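Long-range contact in pesticidal crystal protein Cry2Aa (Bacillus thuringiensis serovar kurstaki, PDB 1I5P), which binds to midgut epithelial cells of dipteran and lepidopteran larvae and promotes their colloid-osmotic lysis: residues A[120-134]-A[146-160]. Numbering follows the deposited sequence.
Sequences LQANIREFNQQVDNF and ITSSVNTMQQLFLNR
An antiparallel helical hairpin in the N-terminal helical-bundle domain of this delta-endotoxin brings Phe127 against Met153, the axes of 120-134 and 146-160 approaching to 9.7 Å at 172°. Met153, with CG anti to its backbone nitrogen (chi1 -176°) and the chain bent beyond, crosses Phe127 at about a right angle. Its SD lies 3.8 Å from Phe127 CB and obliquely 5.3 Å from the ring centroid, a Met-aromatic contact, while Val150 CG2 meets the ring edge at CE1. Towards the start of 120-134, Phe157 CZ packs 4.0 Å from Ile124 CG1. Where 146-160 ends, Arg160, extended from CG to NE, grips Asn123 OD1 side-on: NE and NH2 each donate at 2.8 Å, both from one face of the amide, with the oxygen in the guanidinium plane. Leu156 CD1 lies 3.6 Å from the same oxygen, crossing the Asn123 side chain at about a right angle. Near the loop that joins the two helices, Ile146 CG1 sits over one face of Phe134 in a CH-pi contact. Arg160 also forms a salt bridge with Glu116, earlier on helix 107-135. Helix 170-193 packs against both helices, Phe187 meeting Phe127 edge-to-face and touching Met153; helix 74-81 touches Ile124 and Phe127, and helix 202-232 touches Val150.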
loop_
_atom_site.group_PDB
_atom_site.type_symbol
_atom_site.label_atom_id
_atom_site.label_comp_id
_atom_site.label_asym_id
_atom_site.label_seq_id
_atom_site.Cartn_x
_atom_site.Cartn_y
_atom_site.Cartn_z
ATOM N N LEU A 120 -16.189 6.149 -23.679
ATOM C CA LEU A 120 -16.301 6.182 -22.230
ATOM C C LEU A 120 -16.292 7.647 -21.786
ATOM O O LEU A 120 -17.175 8.096 -21.051
ATOM C CB LEU A 120 -15.122 5.423 -21.618
ATOM C CG LEU A 120 -15.256 4.828 -20.220
ATOM C CD1 LEU A 120 -16.541 4.012 -20.111
ATOM C CD2 LEU A 120 -14.047 3.947 -19.936
ATOM N N GLN A 121 -15.289 8.385 -22.246
ATOM C CA GLN A 121 -15.162 9.802 -21.922
ATOM C C GLN A 121 -16.436 10.563 -22.295
ATOM O O GLN A 121 -16.963 11.332 -21.496
ATOM C CB GLN A 121 -13.958 10.393 -22.668
ATOM C CG GLN A 121 -13.785 11.899 -22.546
ATOM C CD GLN A 121 -14.715 12.680 -23.455
ATOM O OE1 GLN A 121 -14.803 12.413 -24.654
ATOM N NE2 GLN A 121 -15.414 13.653 -22.886
ATOM N N ALA A 122 -16.933 10.334 -23.508
ATOM C CA ALA A 122 -18.135 11.012 -23.989
ATOM C C ALA A 122 -19.389 10.658 -23.197
ATOM O O ALA A 122 -20.109 11.537 -22.723
ATOM C CB ALA A 122 -18.358 10.691 -25.464
ATOM N N ASN A 123 -19.654 9.364 -23.077
ATOM C CA ASN A 123 -20.821 8.880 -22.362
ATOM C C ASN A 123 -20.877 9.399 -20.929
ATOM O O ASN A 123 -21.932 9.807 -20.452
ATOM C CB ASN A 123 -20.820 7.353 -22.361
ATOM C CG ASN A 123 -20.987 6.771 -23.751
ATOM O OD1 ASN A 123 -20.800 5.574 -23.957
ATOM N ND2 ASN A 123 -21.351 7.619 -24.715
ATOM N N ILE A 124 -19.740 9.372 -20.245
ATOM C CA ILE A 124 -19.673 9.841 -18.867
ATOM C C ILE A 124 -19.916 11.342 -18.772
ATOM O O ILE A 124 -20.590 11.805 -17.849
ATOM C CB ILE A 124 -18.304 9.527 -18.228
ATOM C CG1 ILE A 124 -18.139 8.008 -18.084
ATOM C CG2 ILE A 124 -18.192 10.221 -16.880
ATOM C CD1 ILE A 124 -16.775 7.577 -17.572
ATOM N N ARG A 125 -19.360 12.103 -19.711
ATOM C CA ARG A 125 -19.554 13.546 -19.704
ATOM C C ARG A 125 -21.033 13.834 -19.940
ATOM O O ARG A 125 -21.615 14.709 -19.300
ATOM C CB ARG A 125 -18.723 14.219 -20.800
ATOM C CG ARG A 125 -18.974 15.729 -20.924
ATOM C CD ARG A 125 -18.315 16.287 -22.173
ATOM N NE ARG A 125 -18.546 15.403 -23.310
ATOM C CZ ARG A 125 -19.720 15.216 -23.908
ATOM N NH1 ARG A 125 -20.808 15.865 -23.500
ATOM N NH2 ARG A 125 -19.808 14.349 -24.904
ATOM N N GLU A 126 -21.631 13.087 -20.864
ATOM C CA GLU A 126 -23.044 13.247 -21.195
ATOM C C GLU A 126 -23.919 13.003 -19.970
ATOM O O GLU A 126 -24.859 13.760 -19.711
ATOM C CB GLU A 126 -23.432 12.282 -22.322
ATOM C CG GLU A 126 -22.883 12.689 -23.686
ATOM C CD GLU A 126 -22.874 11.549 -24.699
ATOM O OE1 GLU A 126 -23.173 10.397 -24.315
ATOM O OE2 GLU A 126 -22.553 11.806 -25.879
ATOM N N PHE A 127 -23.609 11.949 -19.220
ATOM C CA PHE A 127 -24.371 11.622 -18.021
ATOM C C PHE A 127 -24.295 12.740 -16.989
ATOM O O PHE A 127 -25.324 13.216 -16.508
ATOM C CB PHE A 127 -23.866 10.333 -17.374
ATOM C CG PHE A 127 -24.471 10.073 -16.019
ATOM C CD1 PHE A 127 -25.786 9.636 -15.903
ATOM C CD2 PHE A 127 -23.748 10.339 -14.856
ATOM C CE1 PHE A 127 -26.382 9.470 -14.652
ATOM C CE2 PHE A 127 -24.336 10.177 -13.598
ATOM C CZ PHE A 127 -25.657 9.741 -13.499
ATOM N N ASN A 128 -23.080 13.154 -16.643
ATOM C CA ASN A 128 -22.907 14.209 -15.653
ATOM C C ASN A 128 -23.543 15.534 -16.074
ATOM O O ASN A 128 -24.094 16.243 -15.237
ATOM C CB ASN A 128 -21.422 14.400 -15.337
ATOM C CG ASN A 128 -20.839 13.232 -14.558
ATOM O OD1 ASN A 128 -21.468 12.713 -13.638
ATOM N ND2 ASN A 128 -19.625 12.823 -14.916
ATOM N N GLN A 129 -23.481 15.855 -17.365
ATOM C CA GLN A 129 -24.083 17.087 -17.863
ATOM C C GLN A 129 -25.603 17.004 -17.754
ATOM O O GLN A 129 -26.268 17.982 -17.418
ATOM C CB GLN A 129 -23.668 17.345 -19.318
ATOM C CG GLN A 129 -22.321 18.046 -19.441
ATOM C CD GLN A 129 -21.784 18.087 -20.862
ATOM O OE1 GLN A 129 -22.301 17.416 -21.759
ATOM N NE2 GLN A 129 -20.724 18.863 -21.068
ATOM N N GLN A 130 -26.146 15.825 -18.038
ATOM C CA GLN A 130 -27.581 15.605 -17.960
ATOM C C GLN A 130 -28.053 15.769 -16.519
ATOM O O GLN A 130 -29.108 16.350 -16.261
ATOM C CB GLN A 130 -27.926 14.207 -18.479
ATOM C CG GLN A 130 -28.121 14.150 -19.986
ATOM C CD GLN A 130 -27.973 12.750 -20.553
ATOM O OE1 GLN A 130 -28.150 11.758 -19.850
ATOM N NE2 GLN A 130 -27.660 12.666 -21.840
ATOM N N VAL A 131 -27.263 15.257 -15.582
ATOM C CA VAL A 131 -27.594 15.375 -14.175
ATOM C C VAL A 131 -27.623 16.850 -13.798
ATOM O O VAL A 131 -28.608 17.338 -13.240
ATOM C CB VAL A 131 -26.553 14.652 -13.281
ATOM C CG1 VAL A 131 -26.705 15.095 -11.829
ATOM C CG2 VAL A 131 -26.734 13.152 -13.386
ATOM N N ASP A 132 -26.538 17.553 -14.104
ATOM C CA ASP A 132 -26.422 18.973 -13.787
ATOM C C ASP A 132 -27.510 19.803 -14.460
ATOM O O ASP A 132 -28.156 20.634 -13.820
ATOM C CB ASP A 132 -25.047 19.503 -14.211
ATOM C CG ASP A 132 -23.905 18.825 -13.477
ATOM O OD1 ASP A 132 -24.168 18.158 -12.455
ATOM O OD2 ASP A 132 -22.744 18.967 -13.917
ATOM N N ASN A 133 -27.701 19.571 -15.752
ATOM C CA ASN A 133 -28.703 20.297 -16.514
ATOM C C ASN A 133 -30.082 20.090 -15.893
ATOM O O ASN A 133 -30.872 21.029 -15.780
ATOM C CB ASN A 133 -28.705 19.813 -17.964
ATOM C CG ASN A 133 -29.546 20.687 -18.863
ATOM O OD1 ASN A 133 -30.433 20.199 -19.563
ATOM N ND2 ASN A 133 -29.273 21.989 -18.850
ATOM N N PHE A 134 -30.357 18.857 -15.481
ATOM C CA PHE A 134 -31.634 18.522 -14.865
ATOM C C PHE A 134 -31.851 19.303 -13.573
ATOM O O PHE A 134 -32.925 19.863 -13.351
ATOM C CB PHE A 134 -31.698 17.024 -14.559
ATOM C CG PHE A 134 -32.919 16.618 -13.783
ATOM C CD1 PHE A 134 -34.121 16.363 -14.433
ATOM C CD2 PHE A 134 -32.873 16.510 -12.397
ATOM C CE1 PHE A 134 -35.259 16.004 -13.717
ATOM C CE2 PHE A 134 -34.009 16.151 -11.668
ATOM C CZ PHE A 134 -35.203 15.897 -12.332
ATOM N N ILE A 146 -33.345 11.742 -15.246
ATOM C CA ILE A 146 -32.142 11.386 -14.501
ATOM C C ILE A 146 -32.113 9.871 -14.383
ATOM O O ILE A 146 -31.121 9.231 -14.728
ATOM C CB ILE A 146 -32.097 12.020 -13.096
ATOM C CG1 ILE A 146 -31.549 13.449 -13.205
ATOM C CG2 ILE A 146 -31.231 11.175 -12.170
ATOM C CD1 ILE A 146 -30.980 14.008 -11.910
ATOM N N THR A 147 -33.210 9.300 -13.896
ATOM C CA THR A 147 -33.312 7.851 -13.770
ATOM C C THR A 147 -33.062 7.252 -15.152
ATOM O O THR A 147 -32.465 6.183 -15.287
ATOM C CB THR A 147 -34.717 7.429 -13.280
ATOM O OG1 THR A 147 -34.872 7.793 -11.901
ATOM C CG2 THR A 147 -34.912 5.924 -13.433
ATOM N N SER A 148 -33.523 7.966 -16.174
ATOM C CA SER A 148 -33.357 7.540 -17.557
ATOM C C SER A 148 -31.893 7.644 -17.987
ATOM O O SER A 148 -31.396 6.810 -18.744
ATOM C CB SER A 148 -34.229 8.403 -18.471
ATOM O OG SER A 148 -33.879 8.210 -19.829
ATOM N N SER A 149 -31.209 8.673 -17.503
ATOM C CA SER A 149 -29.806 8.877 -17.829
ATOM C C SER A 149 -28.968 7.840 -17.086
ATOM O O SER A 149 -27.922 7.409 -17.570
ATOM C CB SER A 149 -29.360 10.284 -17.422
ATOM O OG SER A 149 -30.104 11.280 -18.105
ATOM N N VAL A 150 -29.442 7.448 -15.908
ATOM C CA VAL A 150 -28.758 6.459 -15.090
ATOM C C VAL A 150 -28.817 5.102 -15.780
ATOM O O VAL A 150 -27.807 4.415 -15.892
ATOM C CB VAL A 150 -29.404 6.359 -13.682
ATOM C CG1 VAL A 150 -28.896 5.124 -12.946
ATOM C CG2 VAL A 150 -29.089 7.617 -12.883
ATOM N N ASN A 151 -30.003 4.727 -16.247
ATOM C CA ASN A 151 -30.184 3.449 -16.931
ATOM C C ASN A 151 -29.350 3.353 -18.204
ATOM O O ASN A 151 -28.822 2.293 -18.530
ATOM C CB ASN A 151 -31.660 3.229 -17.276
ATOM C CG ASN A 151 -32.507 2.950 -16.055
ATOM O OD1 ASN A 151 -31.990 2.809 -14.950
ATOM N ND2 ASN A 151 -33.816 2.856 -16.250
ATOM N N THR A 152 -29.238 4.462 -18.923
ATOM C CA THR A 152 -28.466 4.486 -20.157
ATOM C C THR A 152 -26.967 4.380 -19.866
ATOM O O THR A 152 -26.256 3.585 -20.489
ATOM C CB THR A 152 -28.737 5.787 -20.941
ATOM O OG1 THR A 152 -30.141 5.905 -21.192
ATOM C CG2 THR A 152 -27.993 5.780 -22.271
ATOM N N MET A 153 -26.496 5.182 -18.917
ATOM C CA MET A 153 -25.086 5.187 -18.542
ATOM C C MET A 153 -24.658 3.814 -18.030
ATOM O O MET A 153 -23.589 3.314 -18.388
ATOM C CB MET A 153 -24.838 6.247 -17.462
ATOM C CG MET A 153 -23.381 6.411 -17.047
ATOM S SD MET A 153 -22.324 7.051 -18.362
ATOM C CE MET A 153 -21.502 5.561 -18.933
ATOM N N GLN A 154 -25.504 3.209 -17.198
ATOM C CA GLN A 154 -25.214 1.901 -16.626
ATOM C C GLN A 154 -24.988 0.865 -17.709
ATOM O O GLN A 154 -24.024 0.095 -17.658
ATOM C CB GLN A 154 -26.364 1.445 -15.718
ATOM C CG GLN A 154 -26.363 -0.053 -15.373
ATOM C CD GLN A 154 -25.234 -0.486 -14.435
ATOM O OE1 GLN A 154 -25.106 -1.670 -14.110
ATOM N NE2 GLN A 154 -24.423 0.467 -13.993
ATOM N N GLN A 155 -25.885 0.844 -18.690
ATOM C CA GLN A 155 -25.779 -0.113 -19.778
ATOM C C GLN A 155 -24.549 0.192 -20.619
ATOM O O GLN A 155 -23.885 -0.719 -21.108
ATOM C CB GLN A 155 -27.039 -0.073 -20.641
ATOM C CG GLN A 155 -27.069 -1.135 -21.728
ATOM C CD GLN A 155 -26.865 -2.529 -21.176
ATOM O OE1 GLN A 155 -27.601 -2.972 -20.295
ATOM N NE2 GLN A 155 -25.859 -3.231 -21.692
ATOM N N LEU A 156 -24.241 1.475 -20.783
ATOM C CA LEU A 156 -23.072 1.861 -21.559
ATOM C C LEU A 156 -21.791 1.391 -20.869
ATOM O O LEU A 156 -20.834 0.999 -21.531
ATOM C CB LEU A 156 -23.050 3.381 -21.767
ATOM C CG LEU A 156 -24.082 3.876 -22.788
ATOM C CD1 LEU A 156 -24.155 5.391 -22.774
ATOM C CD2 LEU A 156 -23.706 3.363 -24.179
ATOM N N PHE A 157 -21.778 1.425 -19.539
ATOM C CA PHE A 157 -20.613 0.974 -18.782
ATOM C C PHE A 157 -20.413 -0.526 -19.013
ATOM O O PHE A 157 -19.291 -0.997 -19.216
ATOM C CB PHE A 157 -20.812 1.234 -17.285
ATOM C CG PHE A 157 -20.233 2.539 -16.806
ATOM C CD1 PHE A 157 -20.994 3.407 -16.027
ATOM C CD2 PHE A 157 -18.913 2.878 -17.090
ATOM C CE1 PHE A 157 -20.452 4.595 -15.532
ATOM C CE2 PHE A 157 -18.358 4.061 -16.603
ATOM C CZ PHE A 157 -19.130 4.922 -15.819
ATOM N N LEU A 158 -21.516 -1.266 -18.972
ATOM C CA LEU A 158 -21.494 -2.707 -19.172
ATOM C C LEU A 158 -21.030 -3.091 -20.576
ATOM O O LEU A 158 -20.431 -4.146 -20.768
ATOM C CB LEU A 158 -22.885 -3.289 -18.912
ATOM C CG LEU A 158 -23.435 -3.128 -17.493
ATOM C CD1 LEU A 158 -24.825 -3.751 -17.410
ATOM C CD2 LEU A 158 -22.491 -3.794 -16.502
ATOM N N ASN A 159 -21.308 -2.232 -21.554
ATOM C CA ASN A 159 -20.912 -2.500 -22.933
ATOM C C ASN A 159 -19.452 -2.174 -23.200
ATOM O O ASN A 159 -18.824 -2.788 -24.059
ATOM C CB ASN A 159 -21.757 -1.689 -23.915
ATOM C CG ASN A 159 -23.205 -2.115 -23.931
ATOM O OD1 ASN A 159 -23.580 -3.116 -23.324
ATOM N ND2 ASN A 159 -24.030 -1.356 -24.641
ATOM N N ARG A 160 -18.911 -1.210 -22.467
ATOM C CA ARG A 160 -17.533 -0.808 -22.695
ATOM C C ARG A 160 -16.444 -1.498 -21.873
ATOM O O ARG A 160 -15.405 -1.860 -22.416
ATOM C CB ARG A 160 -17.417 0.708 -22.541
ATOM C CG ARG A 160 -18.328 1.485 -23.483
ATOM C CD ARG A 160 -17.851 2.912 -23.653
ATOM N NE ARG A 160 -18.785 3.728 -24.427
ATOM C CZ ARG A 160 -18.849 3.760 -25.756
ATOM N NH1 ARG A 160 -18.029 3.022 -26.489
ATOM N NH2 ARG A 160 -19.733 4.544 -26.352
HETATM O O HOH W 1 -26.656 8.692 -19.753
#